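Local coordinates for protein polycyclic ketone monooxygenase (PDB 5MQ6) that inserts one oxygen atom beside the carbonyl of ketones, polycyclic ones especially, giving esters or lactones, using FAD and NADPH as a Baeyer-Villiger monooxygenase, at residues 356-362 with 423-429; 72-76 with 210-214; 289-293 with 436-442. All blocks are in the same frame, centred on the assembly; numbering follows the deposited sequence.

Contact 1: residues 356-362 with 423-429; sequences WTEMPAF and WCKRPTF. With NDP (NADPH dihydro-nicotinamide-adenine-dinucleotide phosphate), chain C.
Behind the NADPH site, the loop 423-429 that carries K425 and R426 to the dinucleotide is backed by an aromatic cluster in which W356, M359 and F362 close on R426, P427 and F429. The W356 indole lies with one face over F429: CE1 of F429 approaches W356 CE2 to 3.3 Å, and CZ stands above the middle of the indole, with the planes inclined at 42°. CZ2 and CH2 of the same indole meet the guanidinium of R426, which turns one face toward W356, with CH2 over its centre and 3.7 Å from R426 CZ; the two planes are 67° apart. The indole NE1 is hydrogen-bonded to D133 O.

P427 fills the middle of the cluster. Its CG sits 3.6 Å from M359 SD and also touches W356 CZ3, and F362 CE1 reaches its CD at 3.5 Å. At the other end of the loop, the CB of A361 lies in the plane of the W423 indole at its edge, 3.8 Å from CE3.

In this member of the FAD-binding monooxygenase family, K425 and R426 extend from the loop to NADPH. K425, bent at chi2, hydrogen-bonds through NZ to O3X of the NADPH 2'-phosphate at 2.8 Å, a bond to the group that distinguishes NADPH from NADH, consistent with a part in recognising it; NZ also bonds to P598 O. R426 has CG anti to N (chi1 -154°) and runs extended to NE, passing the nicotinamide-side ribose with CD 3.0 Å from its O2D; NE forms a salt bridge with D133, a residue of the FAD site, and the side chain also touches FAD.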
loop_
_atom_site.group_PDB
_atom_site.type_symbol
_atom_site.label_atom_id
_atom_site.label_comp_id
_atom_site.label_asym_id
_atom_site.label_seq_id
_atom_site.Cartn_x
_atom_site.Cartn_y
_atom_site.Cartn_z
ATOM N N TRP A 356 -8.718 -1.414 -15.303
ATOM C CA TRP A 356 -8.613 -2.497 -14.345
ATOM C C TRP A 356 -9.508 -3.692 -14.700
ATOM O O TRP A 356 -9.251 -4.779 -14.255
ATOM C CB TRP A 356 -9.067 -2.010 -12.969
ATOM C CG TRP A 356 -8.066 -1.117 -12.243
ATOM C CD1 TRP A 356 -8.135 0.258 -12.099
ATOM C CD2 TRP A 356 -6.934 -1.545 -11.476
ATOM N NE1 TRP A 356 -7.084 0.691 -11.276
ATOM C CE2 TRP A 356 -6.337 -0.393 -10.905
ATOM C CE3 TRP A 356 -6.354 -2.780 -11.237
ATOM C CZ2 TRP A 356 -5.183 -0.453 -10.120
ATOM C CZ3 TRP A 356 -5.235 -2.844 -10.466
ATOM C CH2 TRP A 356 -4.643 -1.674 -9.902
ATOM N N THR A 357 -10.556 -3.482 -15.487
ATOM C CA THR A 357 -11.512 -4.535 -15.835
ATOM C C THR A 357 -11.062 -5.365 -17.044
ATOM O O THR A 357 -11.819 -6.225 -17.511
ATOM C CB THR A 357 -12.936 -3.941 -16.040
ATOM O OG1 THR A 357 -12.966 -3.088 -17.203
ATOM C CG2 THR A 357 -13.324 -3.118 -14.882
ATOM N N GLU A 358 -9.838 -5.130 -17.530
ATOM C CA GLU A 358 -9.287 -5.763 -18.719
ATOM C C GLU A 358 -8.082 -6.645 -18.451
ATOM O O GLU A 358 -7.287 -6.930 -19.370
ATOM C CB GLU A 358 -8.868 -4.707 -19.765
ATOM C CG GLU A 358 -10.021 -3.981 -20.376
ATOM C CD GLU A 358 -9.603 -2.898 -21.379
ATOM O OE1 GLU A 358 -9.983 -2.993 -22.541
ATOM O OE2 GLU A 358 -8.933 -1.953 -21.048
ATOM N N MET A 359 -7.927 -7.049 -17.199
ATOM C CA MET A 359 -6.733 -7.773 -16.760
ATOM C C MET A 359 -7.119 -8.931 -15.797
ATOM O O MET A 359 -6.738 -8.944 -14.604
ATOM C CB MET A 359 -5.764 -6.768 -16.146
ATOM C CG MET A 359 -6.372 -5.765 -15.220
ATOM S SD MET A 359 -5.031 -4.728 -14.516
ATOM C CE MET A 359 -4.471 -3.842 -15.945
ATOM N N PRO A 360 -7.879 -9.913 -16.312
ATOM C CA PRO A 360 -8.348 -11.034 -15.504
ATOM C C PRO A 360 -7.229 -11.944 -14.977
ATOM O O PRO A 360 -7.423 -12.605 -13.983
ATOM C CB PRO A 360 -9.281 -11.788 -16.493
ATOM C CG PRO A 360 -8.605 -11.540 -17.834
ATOM C CD PRO A 360 -8.243 -10.071 -17.735
ATOM N N ALA A 361 -6.035 -11.880 -15.562
ATOM C CA ALA A 361 -4.883 -12.591 -14.987
ATOM C C ALA A 361 -4.315 -11.910 -13.780
ATOM O O ALA A 361 -3.422 -12.494 -13.110
ATOM C CB ALA A 361 -3.748 -12.787 -16.000
ATOM N N PHE A 362 -4.787 -10.689 -13.469
ATOM C CA PHE A 362 -4.416 -10.162 -12.103
ATOM C C PHE A 362 -4.798 -11.093 -10.937
ATOM O O PHE A 362 -4.171 -11.081 -9.849
ATOM C CB PHE A 362 -4.917 -8.740 -11.871
ATOM C CG PHE A 362 -4.113 -7.953 -10.870
ATOM C CD1 PHE A 362 -2.824 -7.510 -11.181
ATOM C CD2 PHE A 362 -4.668 -7.606 -9.619
ATOM C CE1 PHE A 362 -2.069 -6.768 -10.239
ATOM C CE2 PHE A 362 -3.928 -6.908 -8.689
ATOM C CZ PHE A 362 -2.633 -6.462 -9.007
ATOM N N TRP A 423 0.372 -9.646 -13.515
ATOM C CA TRP A 423 0.383 -9.788 -12.080
ATOM C C TRP A 423 1.727 -9.522 -11.304
ATOM O O TRP A 423 1.669 -9.472 -10.095
ATOM C CB TRP A 423 -0.199 -11.139 -11.710
ATOM C CG TRP A 423 0.671 -12.327 -12.041
ATOM C CD1 TRP A 423 1.766 -12.752 -11.354
ATOM C CD2 TRP A 423 0.515 -13.230 -13.147
ATOM N NE1 TRP A 423 2.263 -13.878 -11.927
ATOM C CE2 TRP A 423 1.523 -14.201 -13.027
ATOM C CE3 TRP A 423 -0.422 -13.343 -14.187
ATOM C CZ2 TRP A 423 1.670 -15.261 -13.926
ATOM C CZ3 TRP A 423 -0.282 -14.404 -15.110
ATOM C CH2 TRP A 423 0.755 -15.366 -14.952
ATOM N N CYS A 424 2.885 -9.372 -11.960
ATOM C CA CYS A 424 4.171 -9.251 -11.272
ATOM C C CYS A 424 4.501 -7.862 -10.717
ATOM O O CYS A 424 5.416 -7.738 -9.922
ATOM C CB CYS A 424 5.327 -9.647 -12.207
ATOM S SG CYS A 424 5.359 -11.385 -12.655
ATOM N N LYS A 425 3.800 -6.828 -11.173
ATOM C CA LYS A 425 3.946 -5.476 -10.701
ATOM C C LYS A 425 2.601 -4.848 -10.680
ATOM O O LYS A 425 1.672 -5.297 -11.379
ATOM C CB LYS A 425 4.766 -4.596 -11.660
ATOM C CG LYS A 425 6.130 -5.095 -12.028
ATOM C CD LYS A 425 7.150 -5.031 -10.890
ATOM C CE LYS A 425 8.596 -4.838 -11.386
ATOM N NZ LYS A 425 9.483 -4.393 -10.270
ATOM N N ARG A 426 2.514 -3.730 -9.981
ATOM C CA ARG A 426 1.246 -2.991 -9.991
ATOM C C ARG A 426 1.003 -2.413 -11.410
ATOM O O ARG A 426 1.897 -1.862 -12.043
ATOM C CB ARG A 426 1.074 -1.919 -8.896
ATOM C CG ARG A 426 -0.441 -1.726 -8.632
ATOM C CD ARG A 426 -0.740 -0.845 -7.475
ATOM N NE ARG A 426 -2.046 -0.192 -7.452
ATOM C CZ ARG A 426 -3.099 -0.609 -6.715
ATOM N NH1 ARG A 426 -3.092 -1.756 -6.027
ATOM N NH2 ARG A 426 -4.212 0.092 -6.674
ATOM N N PRO A 427 -0.172 -2.653 -11.966
ATOM C CA PRO A 427 -0.403 -2.005 -13.268
ATOM C C PRO A 427 -0.540 -0.482 -13.066
ATOM O O PRO A 427 -0.921 -0.041 -11.964
ATOM C CB PRO A 427 -1.737 -2.615 -13.741
ATOM C CG PRO A 427 -2.293 -3.369 -12.579
ATOM C CD PRO A 427 -1.159 -3.699 -11.674
ATOM N N THR A 428 -0.243 0.273 -14.116
ATOM C CA THR A 428 -0.207 1.764 -14.098
ATOM C C THR A 428 -0.996 2.188 -15.247
ATOM O O THR A 428 -1.168 1.422 -16.214
ATOM C CB THR A 428 1.212 2.312 -14.237
ATOM O OG1 THR A 428 1.740 1.960 -15.538
ATOM C CG2 THR A 428 2.068 1.689 -13.172
ATOM N N PHE A 429 -1.590 3.374 -15.134
ATOM C CA PHE A 429 -2.552 3.820 -16.127
ATOM C C PHE A 429 -2.216 5.264 -16.421
ATOM O O PHE A 429 -2.059 6.040 -15.496
ATOM C CB PHE A 429 -3.960 3.698 -15.611
ATOM C CG PHE A 429 -4.317 2.316 -15.098
ATOM C CD1 PHE A 429 -3.985 1.938 -13.761
ATOM C CD2 PHE A 429 -4.997 1.406 -15.894
ATOM C CE1 PHE A 429 -4.261 0.689 -13.272
ATOM C CE2 PHE A 429 -5.276 0.111 -15.376
ATOM C CZ PHE A 429 -4.905 -0.224 -14.063
HETATM P PA NDP C . 7.867 1.563 -6.920
HETATM O O1A NDP C . 8.613 0.739 -5.814
HETATM O O2A NDP C . 6.643 1.052 -7.638
HETATM O O5B NDP C . 8.992 2.049 -7.960
HETATM C C5B NDP C . 10.324 2.333 -7.586
HETATM C C4B NDP C . 11.047 2.454 -8.912
HETATM O O4B NDP C . 12.456 2.721 -8.683
HETATM C C3B NDP C . 10.928 1.167 -9.735
HETATM O O3B NDP C . 10.542 1.504 -11.080
HETATM C C2B NDP C . 12.325 0.606 -9.580
HETATM O O2B NDP C . 12.725 -0.308 -10.642
HETATM C C1B NDP C . 13.174 1.855 -9.508
HETATM N N9A NDP C . 14.497 1.554 -8.958
HETATM C C8A NDP C . 14.807 0.910 -7.786
HETATM N N7A NDP C . 16.141 0.787 -7.641
HETATM C C5A NDP C . 16.651 1.365 -8.758
HETATM C C6A NDP C . 18.001 1.556 -9.271
HETATM N N6A NDP C . 19.012 1.105 -8.537
HETATM N N1A NDP C . 18.142 2.186 -10.456
HETATM C C2A NDP C . 17.090 2.639 -11.212
HETATM N N3A NDP C . 15.809 2.494 -10.834
HETATM C C4A NDP C . 15.576 1.866 -9.629
HETATM O O3 NDP C . 7.400 2.966 -6.324
HETATM P PN NDP C . 6.235 4.023 -6.804
HETATM O O1N NDP C . 6.356 5.215 -5.801
HETATM O O2N NDP C . 6.357 4.358 -8.273
HETATM O O5D NDP C . 4.836 3.241 -6.578
HETATM C C5D NDP C . 4.596 2.627 -5.267
HETATM C C4D NDP C . 3.136 2.246 -5.093
HETATM O O4D NDP C . 2.312 3.426 -4.965
HETATM C C3D NDP C . 2.597 1.640 -6.391
HETATM O O3D NDP C . 3.132 0.318 -6.780
HETATM C C2D NDP C . 1.077 1.855 -6.233
HETATM O O2D NDP C . 0.496 0.880 -5.306
HETATM C C1D NDP C . 1.057 3.303 -5.744
HETATM P P2B NDP C . 12.441 -1.896 -10.464
HETATM O O1X NDP C . 12.900 -2.213 -9.034
HETATM O O2X NDP C . 13.335 -2.645 -11.429
HETATM O O3X NDP C . 10.969 -2.128 -10.834
#

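Contact 2: residues 72-76 with 210-214; sequences PVKDG and RELKL
R210 reaches from the first residue of strand 210-216 to the loop 72-76, which leads into strand 78-84. From CB, which points toward the loop, the chain runs straight through CG and CD, then bends at chi3 (76°) to bring the guanidinium beside V73. P72 CB lies over one face of the guanidinium, 3.6 Å above its plane and offset toward the rim, nearest NH1. The two terminal nitrogens converge end-on on a single acceptor, the carbonyl oxygen of V73: NH1 at 3.0 Å and NH2 at 2.9 Å, with that oxygen in the guanidinium plane. NH1 also forms a salt bridge with E201 on the adjacent strand 194-201.

Further along, L212 CD2 packs against V73 O and the backbone of D75, and L214 CD2 meets V73 CG1 at 3.9 Å. D75 then turns its carboxylate to the strand: OD1 takes the amide of K213 at 2.8 Å on its anti side, 31° out of the carboxylate plane, while OD2 accepts a hydrogen bond from a water that also donates to E211 O. G76 N, donating to K213 O at 2.9 Å, joins the loop to a strand of the mixed sheet on the FAD-binding side.

With one carbonyl taking two guanidinium N-H groups and a carboxylate receiving a strand amide, polar bonds fix the loop on the strand at this largely exposed surface, with V73 and L214 adding an apolar contact.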
loop_
_atom_site.group_PDB
_atom_site.type_symbol
_atom_site.label_atom_id
_atom_site.label_comp_id
_atom_site.label_asym_id
_atom_site.label_seq_id
_atom_site.Cartn_x
_atom_site.Cartn_y
_atom_site.Cartn_z
ATOM N N PRO A 72 -1.123 20.077 24.701
ATOM C CA PRO A 72 -0.391 18.853 24.402
ATOM C C PRO A 72 -1.013 17.638 25.043
ATOM O O PRO A 72 -1.673 17.719 26.076
ATOM C CB PRO A 72 0.995 19.106 24.996
ATOM C CG PRO A 72 1.002 20.563 25.352
ATOM C CD PRO A 72 -0.416 20.900 25.680
ATOM N N VAL A 73 -0.818 16.505 24.420
ATOM C CA VAL A 73 -1.150 15.221 25.048
ATOM C C VAL A 73 -0.203 14.967 26.233
ATOM O O VAL A 73 1.043 15.098 26.142
ATOM C CB VAL A 73 -1.131 14.053 24.034
ATOM C CG1 VAL A 73 -1.191 12.699 24.723
ATOM C CG2 VAL A 73 -2.282 14.203 23.081
ATOM N N LYS A 74 -0.794 14.587 27.371
ATOM C CA LYS A 74 0.034 14.362 28.562
ATOM C C LYS A 74 0.651 12.993 28.606
ATOM O O LYS A 74 -0.006 11.992 28.230
ATOM C CB LYS A 74 -0.769 14.562 29.827
ATOM C CG LYS A 74 -1.406 15.912 29.943
ATOM C CD LYS A 74 -2.347 15.858 31.107
ATOM C CE LYS A 74 -2.595 17.222 31.634
ATOM N NZ LYS A 74 -3.963 17.630 31.301
ATOM N N ASP A 75 1.890 12.947 29.069
ATOM C CA ASP A 75 2.551 11.693 29.386
ATOM C C ASP A 75 1.703 10.951 30.436
ATOM O O ASP A 75 1.120 11.567 31.296
ATOM C CB ASP A 75 3.974 11.983 29.872
ATOM C CG ASP A 75 4.882 10.775 29.939
ATOM O OD1 ASP A 75 4.538 9.693 29.436
ATOM O OD2 ASP A 75 6.009 10.936 30.519
ATOM N N GLY A 76 1.578 9.633 30.267
ATOM C CA GLY A 76 0.750 8.781 31.125
ATOM C C GLY A 76 -0.744 8.726 30.945
ATOM O O GLY A 76 -1.430 8.210 31.785
ATOM N N ARG A 210 9.041 15.192 22.596
ATOM C CA ARG A 210 8.427 14.782 23.889
ATOM C C ARG A 210 8.331 13.256 23.865
ATOM O O ARG A 210 7.902 12.678 22.867
ATOM C CB ARG A 210 7.058 15.396 23.981
ATOM C CG ARG A 210 7.158 16.904 24.154
ATOM C CD ARG A 210 5.831 17.561 24.078
ATOM N NE ARG A 210 5.125 17.322 25.332
ATOM C CZ ARG A 210 3.959 16.701 25.515
ATOM N NH1 ARG A 210 3.260 16.213 24.512
ATOM N NH2 ARG A 210 3.486 16.593 26.787
ATOM N N GLU A 211 8.842 12.595 24.877
ATOM C CA GLU A 211 8.690 11.199 25.034
ATOM C C GLU A 211 7.397 11.008 25.802
ATOM O O GLU A 211 7.198 11.656 26.856
ATOM C CB GLU A 211 9.847 10.644 25.788
ATOM C CG GLU A 211 11.117 10.772 24.963
ATOM C CD GLU A 211 11.164 9.865 23.752
ATOM O OE1 GLU A 211 10.814 8.693 23.813
ATOM O OE2 GLU A 211 11.573 10.343 22.724
ATOM N N LEU A 212 6.513 10.157 25.246
ATOM C CA LEU A 212 5.205 9.863 25.835
ATOM C C LEU A 212 4.990 8.371 26.011
ATOM O O LEU A 212 5.445 7.573 25.148
ATOM C CB LEU A 212 4.057 10.480 25.054
ATOM C CG LEU A 212 4.147 11.973 24.805
ATOM C CD1 LEU A 212 3.260 12.271 23.597
ATOM C CD2 LEU A 212 3.647 12.776 25.969
ATOM N N LYS A 213 4.372 8.037 27.169
ATOM C CA LYS A 213 3.850 6.732 27.447
ATOM C C LYS A 213 2.333 6.815 27.497
ATOM O O LYS A 213 1.777 7.564 28.309
ATOM C CB LYS A 213 4.377 6.194 28.724
ATOM C CG LYS A 213 3.895 4.764 29.010
ATOM C CD LYS A 213 4.617 4.148 30.194
ATOM C CE LYS A 213 3.756 3.126 30.843
ATOM N NZ LYS A 213 4.574 2.338 31.768
ATOM N N LEU A 214 1.666 6.061 26.617
ATOM C CA LEU A 214 0.220 6.165 26.496
ATOM C C LEU A 214 -0.339 4.813 26.698
ATOM O O LEU A 214 0.253 3.869 26.224
ATOM C CB LEU A 214 -0.185 6.687 25.156
ATOM C CG LEU A 214 0.450 7.970 24.722
ATOM C CD1 LEU A 214 0.179 8.323 23.281
ATOM C CD2 LEU A 214 -0.030 9.112 25.607
HETATM O O HOH W 1 8.579 11.365 29.156
#

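Contact 3: residues 289-293 with 436-442; sequences AKYAK and TFNLPNV
Two successive type I turns, T436 to L439 and L439 to V442, fold the segment 436-442 against the helix end and loop 289-293, the nearest CA pairs being K293 with N441 at 6.5 Å and A289 with V442 at 6.7 Å. Each segment leads from a helix into a strand of the five-stranded parallel sheet of the NADPH-binding Rossmann-type domain: 279-289 into 294-299, and 433-436 into the edge strand 442-446.

The side chain of N441 spans the gap. Its CG lies between the backbone N and carbonyl carbon (chi1 66°), which turns the amide toward the end of helix 279-289. ND2 donates to A289 O at 3.2 Å in a nearly straight bond (165°), on a lone pair of that carbonyl and in the plane of both groups. A weak second bond runs from ND2 to A292 O. The CB of N441 comes within 3.1 Å of K293 O.

Beside this polar join, the methyl of A289 is received by three apolar groups from the other segment. It touches T436 CG2 at 3.5 Å, tighter than usual, V442 CG2 at 3.7 Å, and the more distant L439 CD1. The hydroxyl of T436 is turned to E432 O.

One primary amide thus donates firmly to one carbonyl and weakly to a second where the helix gives way to the loop, and the methyl of A289 adds apolar contact beside it.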
loop_
_atom_site.group_PDB
_atom_site.type_symbol
_atom_site.label_atom_id
_atom_site.label_comp_id
_atom_site.label_asym_id
_atom_site.label_seq_id
_atom_site.Cartn_x
_atom_site.Cartn_y
_atom_site.Cartn_z
ATOM N N ALA A 289 8.400 17.112 -17.406
ATOM C CA ALA A 289 8.713 17.402 -18.818
ATOM C C ALA A 289 8.210 18.744 -19.233
ATOM O O ALA A 289 8.829 19.401 -20.012
ATOM C CB ALA A 289 8.122 16.342 -19.736
ATOM N N LYS A 290 7.096 19.178 -18.704
ATOM C CA LYS A 290 6.607 20.439 -19.105
ATOM C C LYS A 290 7.413 21.639 -18.663
ATOM O O LYS A 290 7.225 22.739 -19.209
ATOM C CB LYS A 290 5.223 20.611 -18.630
ATOM C CG LYS A 290 4.627 21.886 -19.132
ATOM C CD LYS A 290 3.155 21.937 -18.922
ATOM C CE LYS A 290 2.699 23.093 -19.773
ATOM N NZ LYS A 290 1.389 23.479 -19.304
ATOM N N TYR A 291 8.286 21.460 -17.698
ATOM C CA TYR A 291 9.011 22.596 -17.105
ATOM C C TYR A 291 10.466 22.512 -17.180
ATOM O O TYR A 291 11.104 23.534 -17.311
ATOM C CB TYR A 291 8.575 22.824 -15.637
ATOM C CG TYR A 291 7.233 23.462 -15.665
ATOM C CD1 TYR A 291 6.064 22.693 -15.675
ATOM C CD2 TYR A 291 7.119 24.821 -15.784
ATOM C CE1 TYR A 291 4.830 23.271 -15.769
ATOM C CE2 TYR A 291 5.880 25.393 -15.882
ATOM C CZ TYR A 291 4.738 24.624 -15.893
ATOM O OH TYR A 291 3.517 25.271 -16.022
ATOM N N ALA A 292 11.022 21.322 -17.064
ATOM C CA ALA A 292 12.448 21.184 -17.004
ATOM C C ALA A 292 13.026 21.493 -18.343
ATOM O O ALA A 292 12.342 21.337 -19.356
ATOM C CB ALA A 292 12.855 19.781 -16.640
ATOM N N LYS A 293 14.293 21.887 -18.354
ATOM C CA LYS A 293 14.948 22.131 -19.630
ATOM C C LYS A 293 15.249 20.766 -20.261
ATOM O O LYS A 293 14.926 20.558 -21.424
ATOM C CB LYS A 293 16.199 22.989 -19.470
ATOM C CG LYS A 293 16.722 23.525 -20.818
ATOM C CD LYS A 293 17.928 24.457 -20.668
ATOM C CE LYS A 293 19.036 23.831 -19.817
ATOM N NZ LYS A 293 19.310 22.407 -20.170
ATOM N N THR A 436 5.008 11.432 -23.550
ATOM C CA THR A 436 6.061 12.318 -23.004
ATOM C C THR A 436 7.420 12.016 -23.549
ATOM O O THR A 436 8.215 12.958 -23.844
ATOM C CB THR A 436 6.120 12.262 -21.453
ATOM O OG1 THR A 436 4.842 12.615 -20.959
ATOM C CG2 THR A 436 7.113 13.231 -20.875
ATOM N N PHE A 437 7.695 10.728 -23.777
ATOM C CA PHE A 437 8.956 10.368 -24.404
ATOM C C PHE A 437 9.012 10.751 -25.905
ATOM O O PHE A 437 10.030 10.543 -26.544
ATOM C CB PHE A 437 9.277 8.916 -24.236
ATOM C CG PHE A 437 9.441 8.504 -22.825
ATOM C CD1 PHE A 437 8.345 8.217 -22.061
ATOM C CD2 PHE A 437 10.691 8.438 -22.252
ATOM C CE1 PHE A 437 8.459 7.879 -20.725
ATOM C CE2 PHE A 437 10.844 8.089 -20.925
ATOM C CZ PHE A 437 9.712 7.839 -20.153
ATOM N N ASN A 438 7.939 11.315 -26.479
ATOM C CA ASN A 438 8.063 11.877 -27.828
ATOM C C ASN A 438 8.564 13.279 -27.809
ATOM O O ASN A 438 8.732 13.820 -28.870
ATOM C CB ASN A 438 6.767 11.776 -28.569
ATOM C CG ASN A 438 6.403 10.358 -28.816
ATOM O OD1 ASN A 438 7.276 9.521 -28.928
ATOM N ND2 ASN A 438 5.103 10.068 -28.887
ATOM N N LEU A 439 8.808 13.861 -26.628
ATOM C CA LEU A 439 9.262 15.219 -26.527
ATOM C C LEU A 439 10.789 15.268 -26.586
ATOM O O LEU A 439 11.498 14.369 -26.094
ATOM C CB LEU A 439 8.795 15.849 -25.194
ATOM C CG LEU A 439 7.304 16.002 -25.017
ATOM C CD1 LEU A 439 6.939 16.310 -23.544
ATOM C CD2 LEU A 439 6.789 17.105 -25.915
ATOM N N PRO A 440 11.326 16.315 -27.195
ATOM C CA PRO A 440 12.782 16.404 -27.465
ATOM C C PRO A 440 13.631 16.560 -26.257
ATOM O O PRO A 440 14.811 16.116 -26.230
ATOM C CB PRO A 440 12.920 17.700 -28.204
ATOM C CG PRO A 440 11.578 18.040 -28.651
ATOM C CD PRO A 440 10.612 17.509 -27.645
ATOM N N ASN A 441 13.065 17.236 -25.263
ATOM C CA ASN A 441 13.781 17.420 -23.981
ATOM C C ASN A 441 13.745 16.213 -23.025
ATOM O O ASN A 441 14.313 16.298 -21.935
ATOM C CB ASN A 441 13.299 18.685 -23.245
ATOM C CG ASN A 441 11.852 18.607 -22.781
ATOM O OD1 ASN A 441 10.967 18.164 -23.513
ATOM N ND2 ASN A 441 11.594 19.107 -21.576
ATOM N N VAL A 442 13.118 15.102 -23.417
ATOM C CA VAL A 442 13.000 13.927 -22.548
ATOM C C VAL A 442 13.833 12.754 -23.045
ATOM O O VAL A 442 13.708 12.336 -24.232
ATOM C CB VAL A 442 11.517 13.517 -22.430
ATOM C CG1 VAL A 442 11.302 12.165 -21.647
ATOM C CG2 VAL A 442 10.670 14.702 -21.913
#

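Contact 2 closes first along the chain, and contact 1 is nested within the loop closed by contact 3. Contacts 1 and 3 have centres about 27 Å apart and nearest atoms about 10 Å apart; both belong to the NADPH-binding side of the enzyme, contact 3 at the edge of the five-stranded parallel sheet and contact 1 in the loop that touches the dinucleotide. Contact 2 lies across the chain's centre from contact 1, with centres about 45 Å apart, and its centre is about 50 Å from that of contact 3, on the nine-stranded mixed sheet of the FAD-binding side. Of the three, contact 1 alone touches the cofactors.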